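Local structure of DNA-3-methyladenine glycosidase II, putative (Deinococcus radiodurans, 2YG9) at residues L164-D177 with W200-W212. The protein is a putative DNA-3-methyladenine glycosidase II, an all-helical member of the HhH-GPD superfamily of base excision DNA repair proteins. Numbering follows the deposited sequence.
Sequences LFALARPDVFSSGD and WAPYRSLASRYLW
Trp212 meets Phe165 with its six-membered ring, the planes inclined by 29° and slid so far apart that the rings barely overlap; the closest atoms are Phe165 CZ and Trp212 CZ3, 3.5 Å apart. Leu164 CD2 lies over the centre of one Phe165 face, while Leu164 CD1 approaches the edge of the indole, one face of which carries Ser208 O, offset toward the rim. At the pyrrole edge, Trp212 NE1 donates to Asp177 OD1 (3.0 Å), nearly in the ring plane but from above the carboxylate; Asp177 also binds Trp157 and caps helix 178-187. Leu164 fits as a knob among Ser205, Ser208, Arg209 and Trp212.

Farther along, Leu211 CD1 meets the edge of the Phe173 ring, and Phe173 CE1 in turn lies at the edge of Trp200, one face of which is covered by Ala207 CB. The guanidinium of Arg204 grips Asp171 side-on, NE to OD1 (2.8 Å) and NH2 to OD2 (3.0 Å), both bonds almost straight. Bent at chi3 (-67°), the arginine chain folds back to the carboxylate, whose plane is turned 46° from the guanidinium. OD1 also accepts a hydrogen bond from Arg204 N through its anti lone pair, so this oxygen ties down both the side chain and the helix start. Buried Ser205 OG donates to Arg169 O (2.6 Å) and accepts from Val172 N (3.0 Å), while Ser205 N binds Pro170 O. Water 1 bridges that carbonyl to Leu206 N.

The loop that leaves helix 156-166 is thereby fastened along the first turns of helix 204-219, three helices later in the all-helical HhH-GPD fold.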
ATOM      1  N   LEU A 164      -3.616   1.458  -0.737  1.00  5.98           N
ATOM      2  CA  LEU A 164      -4.067   0.314  -1.511  1.00  6.20           C
ATOM      3  C   LEU A 164      -4.187  -0.945  -0.657  1.00  6.30           C
ATOM      4  O   LEU A 164      -5.249  -1.587  -0.621  1.00  5.37           O
ATOM      5  CB  LEU A 164      -3.171   0.099  -2.727  1.00  5.55           C
ATOM      6  CG  LEU A 164      -3.586  -0.848  -3.869  1.00  5.42           C
ATOM      7  CD1 LEU A 164      -2.674  -0.494  -5.069  1.00  4.94           C
ATOM      8  CD2 LEU A 164      -3.470  -2.359  -3.519  1.00  4.72           C
ATOM      9  N   PHE A 165      -3.116  -1.284   0.059  1.00  6.29           N
ATOM     10  CA  PHE A 165      -3.084  -2.507   0.797  1.00  7.57           C
ATOM     11  C   PHE A 165      -3.630  -2.420   2.218  1.00  9.15           C
ATOM     12  O   PHE A 165      -4.237  -3.394   2.659  1.00 11.08           O
ATOM     13  CB  PHE A 165      -1.703  -3.132   0.817  1.00  7.95           C
ATOM     14  CG  PHE A 165      -1.260  -3.647  -0.502  1.00  6.94           C
ATOM     15  CD1 PHE A 165      -1.757  -4.853  -0.995  1.00  9.09           C
ATOM     16  CD2 PHE A 165      -0.365  -2.939  -1.268  1.00  7.87           C
ATOM     17  CE1 PHE A 165      -1.322  -5.349  -2.227  1.00  9.61           C
ATOM     18  CE2 PHE A 165       0.068  -3.435  -2.484  1.00  6.87           C
ATOM     19  CZ  PHE A 165      -0.427  -4.620  -2.967  1.00  8.62           C
ATOM     20  N   ALA A 166      -3.427  -1.326   2.941  1.00  9.15           N
ATOM     21  CA  ALA A 166      -3.919  -1.275   4.352  1.00  9.46           C
ATOM     22  C   ALA A 166      -5.356  -0.777   4.401  1.00  9.82           C
ATOM     23  O   ALA A 166      -6.247  -1.401   5.018  1.00 12.03           O
ATOM     24  CB  ALA A 166      -3.016  -0.398   5.248  1.00  9.53           C
ATOM     25  N   LEU A 167      -5.602   0.323   3.718  1.00  9.52           N
ATOM     26  CA  LEU A 167      -6.893   0.967   3.759  1.00  9.45           C
ATOM     27  C   LEU A 167      -7.835   0.367   2.707  1.00  9.37           C
ATOM     28  O   LEU A 167      -9.020   0.675   2.726  1.00  8.37           O
ATOM     29  CB  LEU A 167      -6.750   2.483   3.574  1.00  9.90           C
ATOM     30  CG  LEU A 167      -5.797   3.199   4.546  1.00  9.59           C
ATOM     31  CD1 LEU A 167      -5.898   4.707   4.451  1.00  4.38           C
ATOM     32  CD2 LEU A 167      -5.968   2.680   5.988  1.00  6.14           C
ATOM     33  N   ALA A 168      -7.309  -0.507   1.835  1.00  8.71           N
ATOM     34  CA  ALA A 168      -8.107  -1.123   0.727  1.00  8.91           C
ATOM     35  C   ALA A 168      -8.860  -0.125  -0.152  1.00  8.82           C
ATOM     36  O   ALA A 168      -9.960  -0.387  -0.672  1.00  8.54           O
ATOM     37  CB  ALA A 168      -9.052  -2.199   1.282  1.00  8.31           C
ATOM     38  N   ARG A 169      -8.240   1.017  -0.391  1.00  8.76           N
ATOM     39  CA  ARG A 169      -8.826   1.958  -1.314  1.00  7.94           C
ATOM     40  C   ARG A 169      -8.755   1.422  -2.733  1.00  7.48           C
ATOM     41  O   ARG A 169      -7.752   0.824  -3.099  1.00  6.50           O
ATOM     42  CB  ARG A 169      -8.153   3.280  -1.200  1.00  8.33           C
ATOM     43  CG  ARG A 169      -8.225   3.796   0.181  1.00  9.59           C
ATOM     44  CD  ARG A 169      -8.559   5.176   0.190  1.00 12.45           C
ATOM     45  NE  ARG A 169      -8.808   5.693   1.549  1.00 14.16           N
ATOM     46  CZ  ARG A 169      -8.907   6.997   1.818  1.00 14.07           C
ATOM     47  NH1 ARG A 169      -8.699   7.886   0.854  1.00 11.30           N
ATOM     48  NH2 ARG A 169      -9.150   7.411   3.054  1.00 13.27           N
ATOM     49  N   PRO A 170      -9.847   1.583  -3.508  1.00  7.12           N
ATOM     50  CA  PRO A 170      -9.981   0.928  -4.822  1.00  7.09           C
ATOM     51  C   PRO A 170      -9.369   1.598  -6.058  1.00  6.95           C
ATOM     52  O   PRO A 170      -9.341   0.978  -7.137  1.00  8.18           O
ATOM     53  CB  PRO A 170     -11.482   0.890  -4.994  1.00  6.53           C
ATOM     54  CG  PRO A 170     -11.912   2.197  -4.426  1.00  7.65           C
ATOM     55  CD  PRO A 170     -11.073   2.346  -3.181  1.00  7.25           C
ATOM     56  N   ASP A 171      -8.873   2.826  -5.962  1.00  7.26           N
ATOM     57  CA  ASP A 171      -8.567   3.557  -7.154  1.00  7.39           C
ATOM     58  C   ASP A 171      -7.166   4.201  -7.138  1.00  7.77           C
ATOM     59  O   ASP A 171      -6.993   5.395  -7.432  1.00  7.32           O
ATOM     60  CB  ASP A 171      -9.663   4.599  -7.439  1.00  8.17           C
ATOM     61  CG  ASP A 171      -9.586   5.117  -8.843  1.00  9.00           C
ATOM     62  OD1 ASP A 171      -9.101   4.384  -9.742  1.00  6.96           O
ATOM     63  OD2 ASP A 171      -9.975   6.263  -9.068  1.00 11.45           O
ATOM     64  N   VAL A 172      -6.175   3.379  -6.804  1.00  7.17           N
ATOM     65  CA  VAL A 172      -4.806   3.832  -6.635  1.00  6.64           C
ATOM     66  C   VAL A 172      -3.873   3.206  -7.674  1.00  7.18           C
ATOM     67  O   VAL A 172      -3.677   2.002  -7.665  1.00  8.21           O
ATOM     68  CB  VAL A 172      -4.249   3.443  -5.260  1.00  5.98           C
ATOM     69  CG1 VAL A 172      -2.773   4.005  -5.109  1.00  3.60           C
ATOM     70  CG2 VAL A 172      -5.172   3.946  -4.086  1.00  3.92           C
ATOM     71  N   PHE A 173      -3.308   4.023  -8.550  1.00  6.35           N
ATOM     72  CA  PHE A 173      -2.213   3.602  -9.393  1.00  6.44           C
ATOM     73  C   PHE A 173      -1.005   4.408  -8.971  1.00  6.56           C
ATOM     74  O   PHE A 173      -0.988   5.611  -9.147  1.00  7.22           O
ATOM     75  CB  PHE A 173      -2.491   3.831 -10.876  1.00  6.79           C
ATOM     76  CG  PHE A 173      -1.362   3.372 -11.775  1.00  7.79           C
ATOM     77  CD1 PHE A 173      -1.238   2.040 -12.132  1.00  7.68           C
ATOM     78  CD2 PHE A 173      -0.398   4.252 -12.207  1.00  8.54           C
ATOM     79  CE1 PHE A 173      -0.168   1.602 -12.908  1.00  6.43           C
ATOM     80  CE2 PHE A 173       0.627   3.836 -13.017  1.00  6.43           C
ATOM     81  CZ  PHE A 173       0.755   2.501 -13.342  1.00  5.73           C
ATOM     82  N   SER A 174      -0.002   3.715  -8.455  1.00  6.30           N
ATOM     83  CA  SER A 174       1.266   4.266  -8.068  1.00  6.47           C
ATOM     84  C   SER A 174       2.231   4.396  -9.259  1.00  6.70           C
ATOM     85  O   SER A 174       2.859   3.443  -9.680  1.00  6.37           O
ATOM     86  CB  SER A 174       1.843   3.407  -6.937  1.00  7.54           C
ATOM     87  OG  SER A 174       2.950   4.032  -6.317  1.00  9.54           O
ATOM     88  N   SER A 175       2.368   5.627  -9.770  1.00  7.18           N
ATOM     89  CA  SER A 175       3.156   5.906 -10.950  1.00  7.56           C
ATOM     90  C   SER A 175       4.658   5.839 -10.652  1.00  7.83           C
ATOM     91  O   SER A 175       5.451   5.760 -11.573  1.00  8.72           O
ATOM     92  CB  SER A 175       2.809   7.261 -11.475  1.00  7.61           C
ATOM     93  OG  SER A 175       3.337   8.225 -10.559  1.00  9.65           O
ATOM     94  N   GLY A 176       5.020   5.826  -9.377  1.00  8.10           N
ATOM     95  CA  GLY A 176       6.396   5.562  -8.929  1.00  8.90           C
ATOM     96  C   GLY A 176       6.753   4.124  -8.593  1.00  9.14           C
ATOM     97  O   GLY A 176       7.850   3.861  -8.163  1.00 10.60           O
ATOM     98  N   ASP A 177       5.841   3.186  -8.794  1.00  8.75           N
ATOM     99  CA  ASP A 177       6.137   1.777  -8.603  1.00  9.16           C
ATOM    100  C   ASP A 177       6.760   1.303  -9.903  1.00  9.56           C
ATOM    101  O   ASP A 177       6.136   1.368 -10.963  1.00  7.80           O
ATOM    102  CB  ASP A 177       4.879   0.963  -8.305  1.00  8.45           C
ATOM    103  CG  ASP A 177       5.182  -0.466  -7.932  1.00  9.00           C
ATOM    104  OD1 ASP A 177       5.350  -1.311  -8.840  1.00  9.46           O
ATOM    105  OD2 ASP A 177       5.233  -0.767  -6.717  1.00  9.00           O
ATOM    106  N   TRP A 200      -8.819   2.571 -16.348  1.00 10.39           N
ATOM    107  CA  TRP A 200      -9.060   1.604 -15.290  1.00  9.07           C
ATOM    108  C   TRP A 200      -9.814   2.173 -14.132  1.00  8.45           C
ATOM    109  O   TRP A 200     -10.444   1.435 -13.419  1.00  8.66           O
ATOM    110  CB  TRP A 200      -7.744   1.015 -14.787  1.00  8.32           C
ATOM    111  CG  TRP A 200      -6.916   0.373 -15.859  1.00  6.03           C
ATOM    112  CD1 TRP A 200      -7.334  -0.093 -17.073  1.00  6.23           C
ATOM    113  CD2 TRP A 200      -5.517   0.107 -15.790  1.00  6.04           C
ATOM    114  NE1 TRP A 200      -6.272  -0.623 -17.765  1.00  8.21           N
ATOM    115  CE2 TRP A 200      -5.152  -0.548 -16.990  1.00  3.98           C
ATOM    116  CE3 TRP A 200      -4.546   0.323 -14.818  1.00  5.45           C
ATOM    117  CZ2 TRP A 200      -3.844  -0.950 -17.256  1.00  6.27           C
ATOM    118  CZ3 TRP A 200      -3.248  -0.096 -15.069  1.00  6.18           C
ATOM    119  CH2 TRP A 200      -2.911  -0.719 -16.288  1.00  6.43           C
ATOM    120  N   ALA A 201      -9.756   3.487 -13.942  1.00  8.78           N
ATOM    121  CA  ALA A 201     -10.566   4.158 -12.912  1.00  8.62           C
ATOM    122  C   ALA A 201     -12.040   3.775 -13.059  1.00  8.22           C
ATOM    123  O   ALA A 201     -12.503   3.682 -14.160  1.00  6.79           O
ATOM    124  CB  ALA A 201     -10.388   5.651 -13.032  1.00  7.92           C
ATOM    125  N   PRO A 202     -12.769   3.554 -11.949  1.00  8.34           N
ATOM    126  CA  PRO A 202     -12.399   3.675 -10.528  1.00  8.47           C
ATOM    127  C   PRO A 202     -11.820   2.422  -9.851  1.00  8.29           C
ATOM    128  O   PRO A 202     -11.969   2.267  -8.611  1.00  7.89           O
ATOM    129  CB  PRO A 202     -13.737   4.017  -9.884  1.00  8.34           C
ATOM    130  CG  PRO A 202     -14.664   3.138 -10.608  1.00  8.37           C
ATOM    131  CD  PRO A 202     -14.201   3.233 -12.072  1.00  9.03           C
ATOM    132  N   TYR A 203     -11.101   1.595 -10.629  1.00  8.31           N
ATOM    133  CA  TYR A 203     -10.575   0.309 -10.142  1.00  7.43           C
ATOM    134  C   TYR A 203      -9.075   0.195 -10.436  1.00  7.39           C
ATOM    135  O   TYR A 203      -8.582  -0.837 -10.808  1.00  5.61           O
ATOM    136  CB  TYR A 203     -11.342  -0.868 -10.771  1.00  8.53           C
ATOM    137  CG  TYR A 203     -12.855  -0.768 -10.609  1.00  8.61           C
ATOM    138  CD1 TYR A 203     -13.448  -0.872  -9.356  1.00 10.51           C
ATOM    139  CD2 TYR A 203     -13.686  -0.544 -11.723  1.00 10.93           C
ATOM    140  CE1 TYR A 203     -14.836  -0.749  -9.201  1.00  9.04           C
ATOM    141  CE2 TYR A 203     -15.058  -0.436 -11.574  1.00 10.86           C
ATOM    142  CZ  TYR A 203     -15.623  -0.546 -10.318  1.00 11.28           C
ATOM    143  OH  TYR A 203     -16.995  -0.483 -10.181  1.00 13.20           O
ATOM    144  N   ARG A 204      -8.355   1.293 -10.248  1.00  6.54           N
ATOM    145  CA  ARG A 204      -6.899   1.288 -10.495  1.00  6.72           C
ATOM    146  C   ARG A 204      -6.136   0.423  -9.512  1.00  5.65           C
ATOM    147  O   ARG A 204      -5.070  -0.090  -9.851  1.00  5.11           O
ATOM    148  CB  ARG A 204      -6.386   2.717 -10.546  1.00  5.30           C
ATOM    149  CG  ARG A 204      -6.538   3.277 -11.935  1.00  7.57           C
ATOM    150  CD  ARG A 204      -6.186   4.723 -12.017  1.00  8.74           C
ATOM    151  NE  ARG A 204      -7.118   5.599 -11.290  1.00 11.23           N
ATOM    152  CZ  ARG A 204      -7.032   6.920 -11.328  1.00 12.07           C
ATOM    153  NH1 ARG A 204      -6.078   7.487 -12.043  1.00 14.98           N
ATOM    154  NH2 ARG A 204      -7.900   7.674 -10.668  1.00 13.51           N
ATOM    155  N   SER A 205      -6.681   0.236  -8.296  1.00  6.08           N
ATOM    156  CA  SER A 205      -6.024  -0.621  -7.294  1.00  6.05           C
ATOM    157  C   SER A 205      -6.020  -2.075  -7.744  1.00  5.99           C
ATOM    158  O   SER A 205      -4.990  -2.702  -7.733  1.00  5.73           O
ATOM    159  CB  SER A 205      -6.687  -0.531  -5.897  1.00  6.60           C
ATOM    160  OG  SER A 205      -6.517   0.758  -5.346  1.00 10.14           O
ATOM    161  N   LEU A 206      -7.165  -2.613  -8.148  1.00  5.35           N
ATOM    162  CA  LEU A 206      -7.196  -4.000  -8.605  1.00  5.40           C
ATOM    163  C   LEU A 206      -6.424  -4.187  -9.908  1.00  4.87           C
ATOM    164  O   LEU A 206      -5.761  -5.218 -10.069  1.00  4.98           O
ATOM    165  CB  LEU A 206      -8.649  -4.545  -8.715  1.00  4.90           C
ATOM    166  CG  LEU A 206      -8.841  -6.035  -9.009  1.00  6.29           C
ATOM    167  CD1 LEU A 206      -8.284  -6.920  -7.865  1.00  3.82           C
ATOM    168  CD2 LEU A 206     -10.336  -6.355  -9.308  1.00  5.18           C
ATOM    169  N   ALA A 207      -6.499  -3.213 -10.813  1.00  5.42           N
ATOM    170  CA  ALA A 207      -5.686  -3.249 -12.046  1.00  5.19           C
ATOM    171  C   ALA A 207      -4.217  -3.352 -11.640  1.00  5.48           C
ATOM    172  O   ALA A 207      -3.521  -4.171 -12.142  1.00  6.31           O
ATOM    173  CB  ALA A 207      -5.884  -2.017 -12.866  1.00  6.00           C
ATOM    174  N   SER A 208      -3.773  -2.484 -10.725  1.00  6.15           N
ATOM    175  CA  SER A 208      -2.406  -2.530 -10.193  1.00  5.40           C
ATOM    176  C   SER A 208      -2.059  -3.944  -9.656  1.00  6.20           C
ATOM    177  O   SER A 208      -1.021  -4.509  -9.987  1.00  6.24           O
ATOM    178  CB  SER A 208      -2.243  -1.478  -9.100  1.00  5.45           C
ATOM    179  OG  SER A 208      -2.217  -0.171  -9.623  1.00  3.68           O
ATOM    180  N   ARG A 209      -2.944  -4.513  -8.842  1.00  5.48           N
ATOM    181  CA  ARG A 209      -2.724  -5.848  -8.298  1.00  6.14           C
ATOM    182  C   ARG A 209      -2.624  -6.924  -9.391  1.00  6.79           C
ATOM    183  O   ARG A 209      -1.804  -7.867  -9.280  1.00  7.09           O
ATOM    184  CB  ARG A 209      -3.811  -6.180  -7.274  1.00  6.02           C
ATOM    185  CG  ARG A 209      -3.702  -5.320  -6.005  1.00  6.13           C
ATOM    186  CD  ARG A 209      -4.846  -5.635  -5.040  1.00  5.40           C
ATOM    187  NE  ARG A 209      -4.782  -7.035  -4.590  1.00  8.15           N
ATOM    188  CZ  ARG A 209      -5.813  -7.762  -4.135  1.00  6.11           C
ATOM    189  NH1 ARG A 209      -7.045  -7.284  -4.117  1.00  6.23           N
ATOM    190  NH2 ARG A 209      -5.605  -9.010  -3.758  1.00  6.46           N
ATOM    191  N   TYR A 210      -3.404  -6.770 -10.453  1.00  6.67           N
ATOM    192  CA  TYR A 210      -3.281  -7.674 -11.604  1.00  5.98           C
ATOM    193  C   TYR A 210      -1.989  -7.484 -12.376  1.00  5.13           C
ATOM    194  O   TYR A 210      -1.428  -8.450 -12.864  1.00  4.08           O
ATOM    195  CB  TYR A 210      -4.519  -7.600 -12.530  1.00  6.42           C
ATOM    196  CG  TYR A 210      -5.639  -8.527 -12.101  1.00  5.93           C
ATOM    197  CD1 TYR A 210      -5.494  -9.922 -12.188  1.00  5.30           C
ATOM    198  CD2 TYR A 210      -6.800  -8.028 -11.560  1.00  6.83           C
ATOM    199  CE1 TYR A 210      -6.514 -10.788 -11.757  1.00  5.43           C
ATOM    200  CE2 TYR A 210      -7.818  -8.885 -11.125  1.00  8.03           C
ATOM    201  CZ  TYR A 210      -7.671 -10.264 -11.231  1.00  5.07           C
ATOM    202  OH  TYR A 210      -8.717 -11.070 -10.788  1.00  8.76           O
ATOM    203  N   LEU A 211      -1.497  -6.251 -12.512  1.00  6.34           N
ATOM    204  CA  LEU A 211      -0.157  -6.066 -13.084  1.00  6.01           C
ATOM    205  C   LEU A 211       0.953  -6.764 -12.278  1.00  7.08           C
ATOM    206  O   LEU A 211       1.872  -7.409 -12.852  1.00  6.07           O
ATOM    207  CB  LEU A 211       0.167  -4.580 -13.273  1.00  8.07           C
ATOM    208  CG  LEU A 211      -0.570  -3.817 -14.390  1.00  6.71           C
ATOM    209  CD1 LEU A 211      -0.105  -2.372 -14.385  1.00  6.73           C
ATOM    210  CD2 LEU A 211      -0.359  -4.488 -15.749  1.00 10.10           C
ATOM    211  N   TRP A 212       0.901  -6.646 -10.954  1.00  7.04           N
ATOM    212  CA  TRP A 212       1.889  -7.326 -10.120  1.00  6.83           C
ATOM    213  C   TRP A 212       1.695  -8.847 -10.227  1.00  7.01           C
ATOM    214  O   TRP A 212       2.674  -9.630 -10.219  1.00  5.32           O
ATOM    215  CB  TRP A 212       1.775  -6.890  -8.646  1.00  6.87           C
ATOM    216  CG  TRP A 212       2.273  -5.484  -8.353  1.00  7.79           C
ATOM    217  CD1 TRP A 212       3.440  -4.934  -8.764  1.00  5.94           C
ATOM    218  CD2 TRP A 212       1.605  -4.475  -7.577  1.00  7.50           C
ATOM    219  NE1 TRP A 212       3.562  -3.652  -8.277  1.00  7.62           N
ATOM    220  CE2 TRP A 212       2.448  -3.344  -7.549  1.00  9.55           C
ATOM    221  CE3 TRP A 212       0.400  -4.435  -6.866  1.00  8.26           C
ATOM    222  CZ2 TRP A 212       2.108  -2.165  -6.864  1.00  7.72           C
ATOM    223  CZ3 TRP A 212       0.063  -3.251  -6.190  1.00  7.72           C
ATOM    224  CH2 TRP A 212       0.911  -2.144  -6.212  1.00  7.26           C
TER
HETATM  225  O   HOH W   1      -9.877  -1.660  -7.532  1.00  7.43           O
HETATM  226  O   HOH W   2      -0.976   1.044  -7.491  1.00 10.35           O